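Local coordinates for protein computational Design of Enzyme (PDB 3TP4) that is a designed enzyme on a glycosyl hydrolase family 26-like barrel scaffold, probably made to carry an activated serine in a catalytic triad, at residues T200-Y203 with L204-V207; S139-A142 with E143-Y147; V229-R232 with T233-G236; E192-E195 with L196-T200; S158-D161 with D162-I166. All coordinates share one frame; numbering follows the deposited sequence.

Contact 1. Residues T200-Y203 with L204-V207; sequences TVEY and LRDV
Leu204 N donates to Thr200 O at 3.1 Å and Arg205 N to Val201 O at 2.8 Å, the four-residue step of an alpha helix. One residue later the rhythm widens. Glu202 O takes both Asp206 N at 2.7 Å, in the alpha-helical step, and Val207 N at 3.1 Å, in a pi-type turn at the end of helix 190-207. A weak bond joins Val207 N to Tyr203 O.

On the side facing helix 141-157, Tyr203 carries CG anti to the backbone N (chi1 -172°), which lays the ring beside the last turn. There Val207 CG1 approaches Tyr203 CE1 at 3.5 Å, and the phenol OH is tethered to Asp149. Thr200 and Leu204 point the same way nearby, with Thr200 CG2 and Leu204 CD1 4.0 Å apart.

Charge gathers on another side. A bend at chi3 (64°) turns the guanidinium of Arg205 so that one face lies against Val201 CG1. The same group grips the next residue side-on, Arg205 NE reaching Asp206 OD1 at 2.8 Å and Arg205 NH2 reaching Asp206 OD2 at 3.0 Å. The second bond lies in the guanidinium plane; the first is tilted out of it.

Asp206 OD2 also pairs with Arg396 of the C-terminal beta sheet, and Glu202 OE2 bonds to His376. The carboxylate of Asp206, held by two arginines, is likely to remain ionised, linking the helix end electrostatically to that sheet.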
loop_
_atom_site.group_PDB
_atom_site.type_symbol
_atom_site.label_atom_id
_atom_site.label_comp_id
_atom_site.label_asym_id
_atom_site.label_seq_id
_atom_site.Cartn_x
_atom_site.Cartn_y
_atom_site.Cartn_z
ATOM N N THR A 200 -3.324 10.463 -4.307
ATOM C CA THR A 200 -2.514 9.483 -5.017
ATOM C C THR A 200 -3.408 8.542 -5.828
ATOM O O THR A 200 -3.130 8.243 -7.007
ATOM C CB THR A 200 -1.648 8.666 -4.039
ATOM O OG1 THR A 200 -0.654 9.517 -3.452
ATOM C CG2 THR A 200 -0.957 7.507 -4.752
ATOM N N VAL A 201 -4.474 8.067 -5.189
ATOM C CA VAL A 201 -5.384 7.132 -5.840
ATOM C C VAL A 201 -6.111 7.819 -6.990
ATOM O O VAL A 201 -6.237 7.274 -8.082
ATOM C CB VAL A 201 -6.429 6.576 -4.866
ATOM C CG1 VAL A 201 -7.530 5.881 -5.645
ATOM C CG2 VAL A 201 -5.788 5.593 -3.878
ATOM N N GLU A 202 -6.581 9.032 -6.735
ATOM C CA GLU A 202 -7.348 9.776 -7.726
ATOM C C GLU A 202 -6.476 10.196 -8.917
ATOM O O GLU A 202 -6.880 10.061 -10.074
ATOM C CB GLU A 202 -8.027 10.979 -7.052
ATOM C CG GLU A 202 -9.188 10.536 -6.156
ATOM C CD GLU A 202 -9.535 11.517 -5.053
ATOM O OE1 GLU A 202 -8.821 12.536 -4.891
ATOM O OE2 GLU A 202 -10.539 11.260 -4.347
ATOM N N TYR A 203 -5.271 10.677 -8.642
ATOM C CA TYR A 203 -4.360 11.038 -9.728
ATOM C C TYR A 203 -4.069 9.823 -10.616
ATOM O O TYR A 203 -4.242 9.883 -11.832
ATOM C CB TYR A 203 -3.057 11.660 -9.209
ATOM C CG TYR A 203 -2.194 12.217 -10.329
ATOM C CD1 TYR A 203 -2.503 13.431 -10.920
ATOM C CD2 TYR A 203 -1.091 11.515 -10.811
ATOM C CE1 TYR A 203 -1.733 13.954 -11.949
ATOM C CE2 TYR A 203 -0.304 12.026 -11.843
ATOM C CZ TYR A 203 -0.644 13.255 -12.411
ATOM O OH TYR A 203 0.100 13.800 -13.434
ATOM N N LEU A 204 -3.665 8.711 -10.011
ATOM C CA LEU A 204 -3.362 7.508 -10.789
ATOM C C LEU A 204 -4.586 6.966 -11.532
ATOM O O LEU A 204 -4.518 6.688 -12.728
ATOM C CB LEU A 204 -2.761 6.412 -9.898
ATOM C CG LEU A 204 -1.335 6.661 -9.378
ATOM C CD1 LEU A 204 -0.980 5.671 -8.297
ATOM C CD2 LEU A 204 -0.272 6.629 -10.502
ATOM N N ARG A 205 -5.698 6.803 -10.822
ATOM C CA ARG A 205 -6.882 6.176 -11.408
ATOM C C ARG A 205 -7.636 7.133 -12.333
ATOM O O ARG A 205 -7.893 6.822 -13.495
ATOM C CB ARG A 205 -7.828 5.670 -10.315
ATOM C CG ARG A 205 -9.170 5.118 -10.825
ATOM C CD ARG A 205 -10.181 4.923 -9.679
ATOM N NE ARG A 205 -10.529 6.206 -9.047
ATOM C CZ ARG A 205 -10.998 6.349 -7.805
ATOM N NH1 ARG A 205 -11.210 5.293 -7.025
ATOM N NH2 ARG A 205 -11.263 7.564 -7.334
ATOM N N ASP A 206 -7.987 8.302 -11.815
ATOM C CA ASP A 206 -8.905 9.181 -12.535
ATOM C C ASP A 206 -8.172 10.077 -13.511
ATOM O O ASP A 206 -8.688 10.392 -14.581
ATOM C CB ASP A 206 -9.696 10.049 -11.559
ATOM C CG ASP A 206 -10.501 9.233 -10.568
ATOM O OD1 ASP A 206 -11.048 8.185 -10.957
ATOM O OD2 ASP A 206 -10.592 9.642 -9.397
ATOM N N VAL A 207 -6.989 10.526 -13.125
ATOM C CA VAL A 207 -6.228 11.423 -13.977
ATOM C C VAL A 207 -5.380 10.660 -15.004
ATOM O O VAL A 207 -5.363 11.020 -16.172
ATOM C CB VAL A 207 -5.353 12.403 -13.166
ATOM C CG1 VAL A 207 -4.452 13.203 -14.103
ATOM C CG2 VAL A 207 -6.235 13.359 -12.320
#

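Contact 2. Residues S139-A142 with E143-Y147; sequences SHHA and ELVAY
Val145 CG2 lies over one face of the His141 ring, 4.0 Å from the ring centroid and 24° off its normal, a CH-pi contact displaced toward the rim on the NE2 side. The ring of Phe199, from helix 190-207, also meets this imidazole, at a steep inclination, while His141 ND1 is bonded to Val134 O. The other imidazole, that of His140, is met at its edge: Glu143 CG sits near the ring plane, 3.3 Å from His140 ND1. Beyond it the carboxylate is turned 44° from the ring, and Glu143 OE1 stays 3.4 Å from His140 ND1 at an angle too poor for a hydrogen bond. Glu143 gets there through a nearly eclipsed first torsion (chi1 -20°) followed by a bend at chi2.

The two histidines open helix 141-157, one of the helices packed around the parallel barrel. His140 holds the N-cap position, and its carbonyl receives the first helical bond, Leu144 N to His140 O at 3.3 Å. The next two are shorter, Val145 N to His141 O and Ala146 N to Ala142 O both measuring 2.9 Å. With an alanine here instead of His140, Glu143 CG would probably lose the ring edge it rests against and its carboxylate would be freer to turn. Leu144 extends the apolar side of this first turn, packing on Leu196 and Phe199, and Ser139 OG, just before the cap, is bonded to Asp125.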
loop_
_atom_site.group_PDB
_atom_site.type_symbol
_atom_site.label_atom_id
_atom_site.label_comp_id
_atom_site.label_asym_id
_atom_site.label_seq_id
_atom_site.Cartn_x
_atom_site.Cartn_y
_atom_site.Cartn_z
ATOM N N SER A 139 4.672 23.409 -1.857
ATOM C CA SER A 139 5.936 23.765 -2.489
ATOM C C SER A 139 6.515 22.614 -3.298
ATOM O O SER A 139 7.268 22.834 -4.246
ATOM C CB SER A 139 6.950 24.200 -1.430
ATOM O OG SER A 139 7.287 23.113 -0.583
ATOM N N HIS A 140 6.177 21.385 -2.921
ATOM C CA HIS A 140 6.698 20.227 -3.638
ATOM C C HIS A 140 5.616 19.364 -4.301
ATOM O O HIS A 140 5.881 18.230 -4.678
ATOM C CB HIS A 140 7.592 19.375 -2.724
ATOM C CG HIS A 140 8.955 19.957 -2.489
ATOM N ND1 HIS A 140 10.087 19.483 -3.120
ATOM C CD2 HIS A 140 9.366 20.973 -1.694
ATOM C CE1 HIS A 140 11.136 20.182 -2.725
ATOM N NE2 HIS A 140 10.727 21.093 -1.860
ATOM N N HIS A 141 4.404 19.892 -4.457
ATOM C CA HIS A 141 3.342 19.106 -5.098
ATOM C C HIS A 141 3.780 18.577 -6.478
ATOM O O HIS A 141 3.522 17.419 -6.825
ATOM C CB HIS A 141 2.051 19.915 -5.215
ATOM C CG HIS A 141 0.882 19.114 -5.694
ATOM N ND1 HIS A 141 0.420 17.998 -5.025
ATOM C CD2 HIS A 141 0.078 19.264 -6.774
ATOM C CE1 HIS A 141 -0.614 17.494 -5.677
ATOM N NE2 HIS A 141 -0.842 18.243 -6.741
ATOM N N ALA A 142 4.463 19.413 -7.256
ATOM C CA ALA A 142 4.901 19.007 -8.597
ATOM C C ALA A 142 5.837 17.797 -8.574
ATOM O O ALA A 142 5.744 16.917 -9.434
ATOM C CB ALA A 142 5.550 20.184 -9.342
ATOM N N GLU A 143 6.738 17.746 -7.599
ATOM C CA GLU A 143 7.604 16.577 -7.441
ATOM C C GLU A 143 6.753 15.319 -7.242
ATOM O O GLU A 143 6.998 14.278 -7.864
ATOM C CB GLU A 143 8.562 16.745 -6.255
ATOM C CG GLU A 143 8.773 18.181 -5.815
ATOM C CD GLU A 143 9.689 18.945 -6.740
ATOM O OE1 GLU A 143 9.984 20.122 -6.446
ATOM O OE2 GLU A 143 10.120 18.362 -7.756
ATOM N N LEU A 144 5.749 15.424 -6.376
ATOM C CA LEU A 144 4.864 14.289 -6.121
ATOM C C LEU A 144 4.212 13.837 -7.415
ATOM O O LEU A 144 4.272 12.658 -7.779
ATOM C CB LEU A 144 3.790 14.648 -5.095
ATOM C CG LEU A 144 2.821 13.490 -4.832
ATOM C CD1 LEU A 144 3.555 12.332 -4.172
ATOM C CD2 LEU A 144 1.657 13.943 -3.975
ATOM N N VAL A 145 3.614 14.786 -8.128
ATOM C CA VAL A 145 2.925 14.473 -9.375
ATOM C C VAL A 145 3.847 13.794 -10.381
ATOM O O VAL A 145 3.455 12.839 -11.036
ATOM C CB VAL A 145 2.282 15.730 -10.012
ATOM C CG1 VAL A 145 1.785 15.420 -11.414
ATOM C CG2 VAL A 145 1.145 16.218 -9.152
ATOM N N ALA A 146 5.073 14.285 -10.503
ATOM C CA ALA A 146 6.017 13.684 -11.434
ATOM C C ALA A 146 6.371 12.271 -10.964
ATOM O O ALA A 146 6.494 11.356 -11.768
ATOM C CB ALA A 146 7.267 14.544 -11.555
ATOM N N TYR A 147 6.529 12.095 -9.658
ATOM C CA TYR A 147 6.774 10.756 -9.122
ATOM C C TYR A 147 5.635 9.807 -9.495
ATOM O O TYR A 147 5.868 8.678 -9.932
ATOM C CB TYR A 147 6.947 10.795 -7.610
ATOM C CG TYR A 147 7.628 9.560 -7.057
ATOM C CD1 TYR A 147 6.900 8.562 -6.413
ATOM C CD2 TYR A 147 9.000 9.390 -7.195
ATOM C CE1 TYR A 147 7.534 7.424 -5.906
ATOM C CE2 TYR A 147 9.639 8.268 -6.699
ATOM C CZ TYR A 147 8.904 7.286 -6.056
ATOM O OH TYR A 147 9.555 6.175 -5.570
#

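Contact 3. Residues V229-R232 with T233-G236; sequences VYLR and TYPG
Tyr234 CB sits beside Leu231, 4.1 Å from Leu231 CD2, and also lies 3.4 Å from the carbonyl oxygen Leu231 O. The next atom, Tyr234 CG, is equally near the same methyl, 4.1 Å from Leu231 CD2, so the leucine touches the root of the tyrosine while the rest of the ring runs on past it. With CG anti to the backbone N (chi1 -178°), the ring reaches toward the oncoming chain, and Gly236 N lies over the centre of one face. Trp217 meets the ring edge-to-face, and at the tip the phenol OH bonds to Asp237 OD1.

This turn, Leu231 to Tyr234, follows the short helix 227-230 and carries the chain on toward barrel strand 242-249. It is closed by Tyr234 N donating to Leu231 O at 3.1 Å, the donor standing well above the carbonyl plane.

A water extends the helix end. It donates to Tyr230 O at 2.7 Å and accepts from Thr233 N at 3.0 Å, spanning a gap that the backbone does not close itself. Thr233 OG1 makes a weak bond to Trp217 NE1.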
loop_
_atom_site.group_PDB
_atom_site.type_symbol
_atom_site.label_atom_id
_atom_site.label_comp_id
_atom_site.label_asym_id
_atom_site.label_seq_id
_atom_site.Cartn_x
_atom_site.Cartn_y
_atom_site.Cartn_z
ATOM N N VAL A 229 -6.678 2.816 17.137
ATOM C CA VAL A 229 -5.283 3.149 16.889
ATOM C C VAL A 229 -4.883 2.707 15.461
ATOM O O VAL A 229 -4.277 3.462 14.692
ATOM C CB VAL A 229 -4.366 2.516 17.957
ATOM C CG1 VAL A 229 -2.919 2.853 17.687
ATOM C CG2 VAL A 229 -4.790 2.984 19.367
ATOM N N TYR A 230 -5.243 1.479 15.106
ATOM C CA TYR A 230 -4.989 0.962 13.763
ATOM C C TYR A 230 -5.609 1.854 12.685
ATOM O O TYR A 230 -4.988 2.125 11.647
ATOM C CB TYR A 230 -5.566 -0.455 13.650
ATOM C CG TYR A 230 -5.410 -1.105 12.271
ATOM C CD1 TYR A 230 -4.189 -1.620 11.855
ATOM C CD2 TYR A 230 -6.495 -1.210 11.409
ATOM C CE1 TYR A 230 -4.040 -2.228 10.596
ATOM C CE2 TYR A 230 -6.364 -1.816 10.155
ATOM C CZ TYR A 230 -5.136 -2.320 9.759
ATOM O OH TYR A 230 -5.013 -2.926 8.524
ATOM N N LEU A 231 -6.825 2.325 12.929
ATOM C CA LEU A 231 -7.527 3.111 11.907
ATOM C C LEU A 231 -7.217 4.608 11.881
ATOM O O LEU A 231 -7.804 5.334 11.085
ATOM C CB LEU A 231 -9.037 2.917 12.019
ATOM C CG LEU A 231 -9.517 1.486 11.793
ATOM C CD1 LEU A 231 -10.992 1.388 12.166
ATOM C CD2 LEU A 231 -9.269 1.047 10.345
ATOM N N ARG A 232 -6.300 5.070 12.726
ATOM C CA ARG A 232 -6.007 6.507 12.788
ATOM C C ARG A 232 -5.752 7.129 11.411
ATOM O O ARG A 232 -6.252 8.216 11.113
ATOM C CB ARG A 232 -4.830 6.801 13.733
ATOM C CG ARG A 232 -5.274 7.197 15.143
ATOM C CD ARG A 232 -4.150 7.071 16.184
ATOM N NE ARG A 232 -3.307 8.262 16.249
ATOM C CZ ARG A 232 -2.375 8.477 17.177
ATOM N NH1 ARG A 232 -2.157 7.580 18.133
ATOM N NH2 ARG A 232 -1.658 9.599 17.149
ATOM N N THR A 233 -4.989 6.432 10.571
ATOM C CA THR A 233 -4.577 6.980 9.287
ATOM C C THR A 233 -5.309 6.360 8.091
ATOM O O THR A 233 -4.894 6.538 6.944
ATOM C CB THR A 233 -3.048 6.819 9.087
ATOM O OG1 THR A 233 -2.711 5.428 8.970
ATOM C CG2 THR A 233 -2.286 7.421 10.284
ATOM N N TYR A 234 -6.396 5.641 8.361
ATOM C CA TYR A 234 -7.138 4.935 7.320
ATOM C C TYR A 234 -7.689 5.889 6.254
ATOM O O TYR A 234 -8.415 6.818 6.575
ATOM C CB TYR A 234 -8.297 4.181 7.959
ATOM C CG TYR A 234 -9.124 3.361 6.992
ATOM C CD1 TYR A 234 -8.524 2.414 6.163
ATOM C CD2 TYR A 234 -10.510 3.503 6.936
ATOM C CE1 TYR A 234 -9.280 1.650 5.291
ATOM C CE2 TYR A 234 -11.278 2.735 6.067
ATOM C CZ TYR A 234 -10.651 1.814 5.244
ATOM O OH TYR A 234 -11.398 1.049 4.379
ATOM N N PRO A 235 -7.350 5.658 4.977
ATOM C CA PRO A 235 -7.803 6.575 3.921
ATOM C C PRO A 235 -9.301 6.487 3.599
ATOM O O PRO A 235 -9.847 7.437 3.040
ATOM C CB PRO A 235 -6.966 6.149 2.697
ATOM C CG PRO A 235 -5.809 5.451 3.248
ATOM C CD PRO A 235 -6.335 4.726 4.478
ATOM N N GLY A 236 -9.947 5.373 3.928
ATOM C CA GLY A 236 -11.373 5.230 3.668
ATOM C C GLY A 236 -11.710 4.065 2.753
ATOM O O GLY A 236 -10.889 3.657 1.930
HETATM O O HOH W 1 -3.214 4.168 11.482
#

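Contact 4. Residues E192-E195 with L196-T200; sequences EYQE and LYRFT
Arg198 and Gln194, one helical turn apart, share a first torsion of -70°, which places each CG anti to its carbonyl carbon. From there Arg198 extends to NE, laying its guanidinium over Gln194, with Gln194 CB 3.8 Å from Arg198 CZ and above the centre of the group. The amide of Gln194 stacks on it, the planes 20° apart. Glu195 instead folds at chi2 (-52°), which brings Glu195 OE2 to Arg198 NH1 at 2.8 Å, a salt bridge in the guanidinium plane but above the plane of the carboxylate.

The pairs follow the three- and four-residue spacing of helix 190-207, which joins barrel strands 168-174 and 213-217 in a beta-alpha-beta crossover. A water accepts from Arg198 NH1 at 3.1 Å and donates to Gln194 OE1 at 2.8 Å. Arg198 NE reaches Pro235 O, Gln194 NE2 reaches Tyr234 O, and Glu195 OE1 bonds to His376.

The barrel-facing side is aromatic. Tyr193 and Tyr197 point the same way, and Tyr193 OH comes to the edge of the other ring, 3.6 Å from Tyr197 CD2, while bonding to Trp173 O. Leu196 O takes Thr200 N on one side of its plane and Thr200 OG1 on the other, each at 2.9 Å.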
loop_
_atom_site.group_PDB
_atom_site.type_symbol
_atom_site.label_atom_id
_atom_site.label_comp_id
_atom_site.label_asym_id
_atom_site.label_seq_id
_atom_site.Cartn_x
_atom_site.Cartn_y
_atom_site.Cartn_z
ATOM N N GLU A 192 -3.800 14.876 6.834
ATOM C CA GLU A 192 -2.929 15.176 5.713
ATOM C C GLU A 192 -2.467 13.877 5.051
ATOM O O GLU A 192 -2.339 13.801 3.825
ATOM C CB GLU A 192 -1.732 16.020 6.168
ATOM C CG GLU A 192 -2.084 17.458 6.584
ATOM C CD GLU A 192 -0.831 18.277 6.904
ATOM O OE1 GLU A 192 -0.262 18.108 8.005
ATOM O OE2 GLU A 192 -0.408 19.075 6.053
ATOM N N TYR A 193 -2.219 12.847 5.855
ATOM C CA TYR A 193 -1.917 11.549 5.264
ATOM C C TYR A 193 -3.089 11.065 4.394
ATOM O O TYR A 193 -2.894 10.557 3.285
ATOM C CB TYR A 193 -1.594 10.486 6.311
ATOM C CG TYR A 193 -1.300 9.155 5.645
ATOM C CD1 TYR A 193 -0.060 8.901 5.095
ATOM C CD2 TYR A 193 -2.283 8.185 5.519
ATOM C CE1 TYR A 193 0.216 7.712 4.464
ATOM C CE2 TYR A 193 -2.022 6.987 4.880
ATOM C CZ TYR A 193 -0.768 6.756 4.365
ATOM O OH TYR A 193 -0.496 5.586 3.723
ATOM N N GLN A 194 -4.300 11.212 4.916
ATOM C CA GLN A 194 -5.486 10.757 4.205
ATOM C C GLN A 194 -5.647 11.497 2.877
ATOM O O GLN A 194 -5.989 10.890 1.866
ATOM C CB GLN A 194 -6.735 10.916 5.081
ATOM C CG GLN A 194 -6.786 9.941 6.250
ATOM C CD GLN A 194 -7.808 10.335 7.301
ATOM O OE1 GLN A 194 -8.140 11.514 7.454
ATOM N NE2 GLN A 194 -8.312 9.345 8.035
ATOM N N GLU A 195 -5.399 12.805 2.863
ATOM C CA GLU A 195 -5.535 13.531 1.607
ATOM C C GLU A 195 -4.429 13.151 0.632
ATOM O O GLU A 195 -4.660 13.115 -0.575
ATOM C CB GLU A 195 -5.596 15.051 1.814
ATOM C CG GLU A 195 -6.826 15.494 2.593
ATOM C CD GLU A 195 -8.132 14.956 2.000
ATOM O OE1 GLU A 195 -8.259 14.876 0.757
ATOM O OE2 GLU A 195 -9.032 14.617 2.785
ATOM N N LEU A 196 -3.234 12.850 1.150
ATOM C CA LEU A 196 -2.131 12.422 0.288
ATOM C C LEU A 196 -2.485 11.093 -0.377
ATOM O O LEU A 196 -2.314 10.926 -1.584
ATOM C CB LEU A 196 -0.822 12.260 1.088
ATOM C CG LEU A 196 0.308 11.460 0.418
ATOM C CD1 LEU A 196 0.768 12.115 -0.871
ATOM C CD2 LEU A 196 1.514 11.237 1.363
ATOM N N TYR A 197 -2.968 10.147 0.424
ATOM C CA TYR A 197 -3.309 8.824 -0.095
ATOM C C TYR A 197 -4.438 8.966 -1.123
ATOM O O TYR A 197 -4.388 8.362 -2.203
ATOM C CB TYR A 197 -3.735 7.893 1.049
ATOM C CG TYR A 197 -3.850 6.427 0.661
ATOM C CD1 TYR A 197 -4.930 5.966 -0.090
ATOM C CD2 TYR A 197 -2.893 5.502 1.070
ATOM C CE1 TYR A 197 -5.043 4.614 -0.446
ATOM C CE2 TYR A 197 -2.996 4.153 0.722
ATOM C CZ TYR A 197 -4.071 3.720 -0.036
ATOM O OH TYR A 197 -4.163 2.388 -0.390
ATOM N N ARG A 198 -5.454 9.754 -0.778
ATOM C CA ARG A 198 -6.639 9.912 -1.640
ATOM C C ARG A 198 -6.263 10.549 -2.976
ATOM O O ARG A 198 -6.675 10.074 -4.036
ATOM C CB ARG A 198 -7.736 10.720 -0.934
ATOM C CG ARG A 198 -8.408 9.957 0.229
ATOM C CD ARG A 198 -9.118 10.895 1.189
ATOM N NE ARG A 198 -9.697 10.185 2.328
ATOM C CZ ARG A 198 -10.176 10.787 3.419
ATOM N NH1 ARG A 198 -10.140 12.107 3.534
ATOM N NH2 ARG A 198 -10.688 10.065 4.402
ATOM N N PHE A 199 -5.480 11.627 -2.922
ATOM C CA PHE A 199 -4.964 12.236 -4.147
ATOM C C PHE A 199 -4.171 11.241 -4.968
ATOM O O PHE A 199 -4.295 11.191 -6.183
ATOM C CB PHE A 199 -4.065 13.432 -3.848
ATOM C CG PHE A 199 -3.400 13.999 -5.071
ATOM C CD1 PHE A 199 -4.121 14.779 -5.967
ATOM C CD2 PHE A 199 -2.058 13.751 -5.332
ATOM C CE1 PHE A 199 -3.519 15.301 -7.097
ATOM C CE2 PHE A 199 -1.442 14.276 -6.458
ATOM C CZ PHE A 199 -2.176 15.042 -7.348
ATOM N N THR A 200 -3.324 10.463 -4.307
ATOM C CA THR A 200 -2.514 9.483 -5.017
ATOM C C THR A 200 -3.408 8.542 -5.828
ATOM O O THR A 200 -3.130 8.243 -7.007
ATOM C CB THR A 200 -1.648 8.666 -4.039
ATOM O OG1 THR A 200 -0.654 9.517 -3.452
ATOM C CG2 THR A 200 -0.957 7.507 -4.752
HETATM O O HOH W 2 -9.805 13.388 6.295
#

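Contact 5. Residues S158-D161 with D162-I166; sequences SRRD and DGTLI
Ile166 N meets Ser158 O at 2.8 Å in an almost straight bond (178°), marking the tightly packed base of this chain reversal. Above it Ile166 CG1 rests on the aliphatic part of Arg160, 3.7 Å from Arg160 CG, and helix 87-104 covers the isoleucine through Ile98 and Arg99. Next comes a single antiparallel bridge, where Arg159 and Leu165 form a non-hydrogen-bonded pair. Their side chains run alongside each other: Leu165 CD2 stands over the centre of the guanidinium, 3.6 Å from Arg159 CZ. At its edge Arg159 NH1 donates to Gly163 O at 2.8 Å, close to the line of the C=O bond, and Arg159 NH2 forms a salt bridge with Asp156. Were Arg159 replaced by an alanine, the Gly163 carbonyl would probably lose this donor, Asp156 this positive partner, and Leu165 the flat group it covers.

The far end is looser and faces solvent. Asp161 and Asp162 are exposed at the tip, although Asp161 OD1 is tied to Arg99. Asp162 turns its carboxylate forward over the turn, Asp162 OD1 accepting from Thr164 N at 3.0 Å in an Asx turn. The charge of Arg160 stays apart, Arg160 NE being 4.4 Å from Asp162 OD1, too far for a salt bridge.

Two backbone bonds close the tip, Gly163 N to Arg160 O and Arg160 N to Thr164 O, both 2.7 Å. With Gly163 at positive phi (91°), this is the pattern of a small beta hairpin made from a type I turn and a G1 beta bulge, leading from helix 141-157 toward barrel strand 168-174.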
loop_
_atom_site.group_PDB
_atom_site.type_symbol
_atom_site.label_atom_id
_atom_site.label_comp_id
_atom_site.label_asym_id
_atom_site.label_seq_id
_atom_site.Cartn_x
_atom_site.Cartn_y
_atom_site.Cartn_z
ATOM N N SER A 158 3.855 -2.741 -17.447
ATOM C CA SER A 158 3.747 -4.091 -16.887
ATOM C C SER A 158 2.669 -4.884 -17.605
ATOM O O SER A 158 1.549 -5.034 -17.112
ATOM C CB SER A 158 3.476 -4.031 -15.382
ATOM O OG SER A 158 4.547 -3.368 -14.729
ATOM N N ARG A 159 3.026 -5.382 -18.785
ATOM C CA ARG A 159 2.109 -6.103 -19.656
ATOM C C ARG A 159 2.733 -7.421 -20.083
ATOM O O ARG A 159 3.933 -7.494 -20.334
ATOM C CB ARG A 159 1.821 -5.287 -20.915
ATOM C CG ARG A 159 1.047 -3.994 -20.673
ATOM C CD ARG A 159 0.777 -3.267 -21.991
ATOM N NE ARG A 159 -0.021 -2.056 -21.802
ATOM C CZ ARG A 159 -1.334 -1.979 -22.001
ATOM N NH1 ARG A 159 -2.018 -3.043 -22.403
ATOM N NH2 ARG A 159 -1.966 -0.829 -21.805
ATOM N N ARG A 160 1.912 -8.460 -20.165
ATOM C CA ARG A 160 2.356 -9.724 -20.719
ATOM C C ARG A 160 2.616 -9.580 -22.218
ATOM O O ARG A 160 2.251 -8.570 -22.826
ATOM C CB ARG A 160 1.320 -10.808 -20.448
ATOM C CG ARG A 160 1.024 -10.963 -18.967
ATOM C CD ARG A 160 0.483 -12.338 -18.647
ATOM N NE ARG A 160 -0.970 -12.399 -18.710
ATOM C CZ ARG A 160 -1.734 -12.846 -17.720
ATOM N NH1 ARG A 160 -1.174 -13.269 -16.594
ATOM N NH2 ARG A 160 -3.054 -12.871 -17.857
ATOM N N ASP A 161 3.252 -10.589 -22.806
ATOM C CA ASP A 161 3.622 -10.547 -24.217
ATOM C C ASP A 161 2.398 -10.343 -25.093
ATOM O O ASP A 161 2.458 -9.667 -26.119
ATOM C CB ASP A 161 4.342 -11.835 -24.625
ATOM C CG ASP A 161 5.676 -12.006 -23.925
ATOM O OD1 ASP A 161 6.260 -10.991 -23.490
ATOM O OD2 ASP A 161 6.146 -13.159 -23.820
ATOM N N ASP A 162 1.282 -10.929 -24.683
ATOM C CA ASP A 162 0.038 -10.775 -25.423
ATOM C C ASP A 162 -0.623 -9.423 -25.146
ATOM O O ASP A 162 -1.760 -9.185 -25.555
ATOM C CB ASP A 162 -0.918 -11.913 -25.078
ATOM C CG ASP A 162 -1.451 -11.809 -23.671
ATOM O OD1 ASP A 162 -0.941 -10.957 -22.905
ATOM O OD2 ASP A 162 -2.374 -12.582 -23.332
ATOM N N GLY A 163 0.088 -8.541 -24.444
ATOM C CA GLY A 163 -0.402 -7.189 -24.212
ATOM C C GLY A 163 -1.230 -6.980 -22.948
ATOM O O GLY A 163 -1.523 -5.842 -22.563
ATOM N N THR A 164 -1.613 -8.074 -22.301
ATOM C CA THR A 164 -2.444 -8.005 -21.101
ATOM C C THR A 164 -1.721 -7.309 -19.940
ATOM O O THR A 164 -0.593 -7.653 -19.605
ATOM C CB THR A 164 -2.887 -9.414 -20.650
ATOM O OG1 THR A 164 -3.577 -10.071 -21.722
ATOM C CG2 THR A 164 -3.811 -9.321 -19.446
ATOM N N LEU A 165 -2.372 -6.322 -19.332
ATOM C CA LEU A 165 -1.814 -5.683 -18.151
ATOM C C LEU A 165 -1.725 -6.705 -17.024
ATOM O O LEU A 165 -2.657 -7.477 -16.804
ATOM C CB LEU A 165 -2.675 -4.492 -17.709
ATOM C CG LEU A 165 -2.651 -3.271 -18.637
ATOM C CD1 LEU A 165 -3.911 -2.438 -18.477
ATOM C CD2 LEU A 165 -1.404 -2.426 -18.400
ATOM N N ILE A 166 -0.602 -6.695 -16.320
ATOM C CA ILE A 166 -0.412 -7.532 -15.140
ATOM C C ILE A 166 -0.894 -6.781 -13.893
ATOM O O ILE A 166 -0.445 -5.667 -13.627
ATOM C CB ILE A 166 1.075 -7.861 -14.974
ATOM C CG1 ILE A 166 1.610 -8.557 -16.232
ATOM C CG2 ILE A 166 1.313 -8.712 -13.732
ATOM C CD1 ILE A 166 3.105 -8.701 -16.229
#

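In the fold
Contacts 1 and 4 share Thr200 and follow one another along helix 190-207; contact 4 is the more buried, contact 1 the partly buried end. Contact 2, a surface contact at the start of helix 141-157, joins both through its inner side, Leu144 and Val145 meeting Leu196, Phe199 and Tyr203. Contact 3 meets contact 4 differently, its loop carbonyls receiving side-chain donors from the helix. Contact 5 stands apart, about 34 Å between centres from contact 3 and on the opposite side of the chain's centre. Contacts 1 and 4 add polar links to the C-terminal sheet through His376 and, in contact 1, Arg396, whereas contact 2 meets helix 190-207 with apolar groups and contacts 3 and 5 use turns.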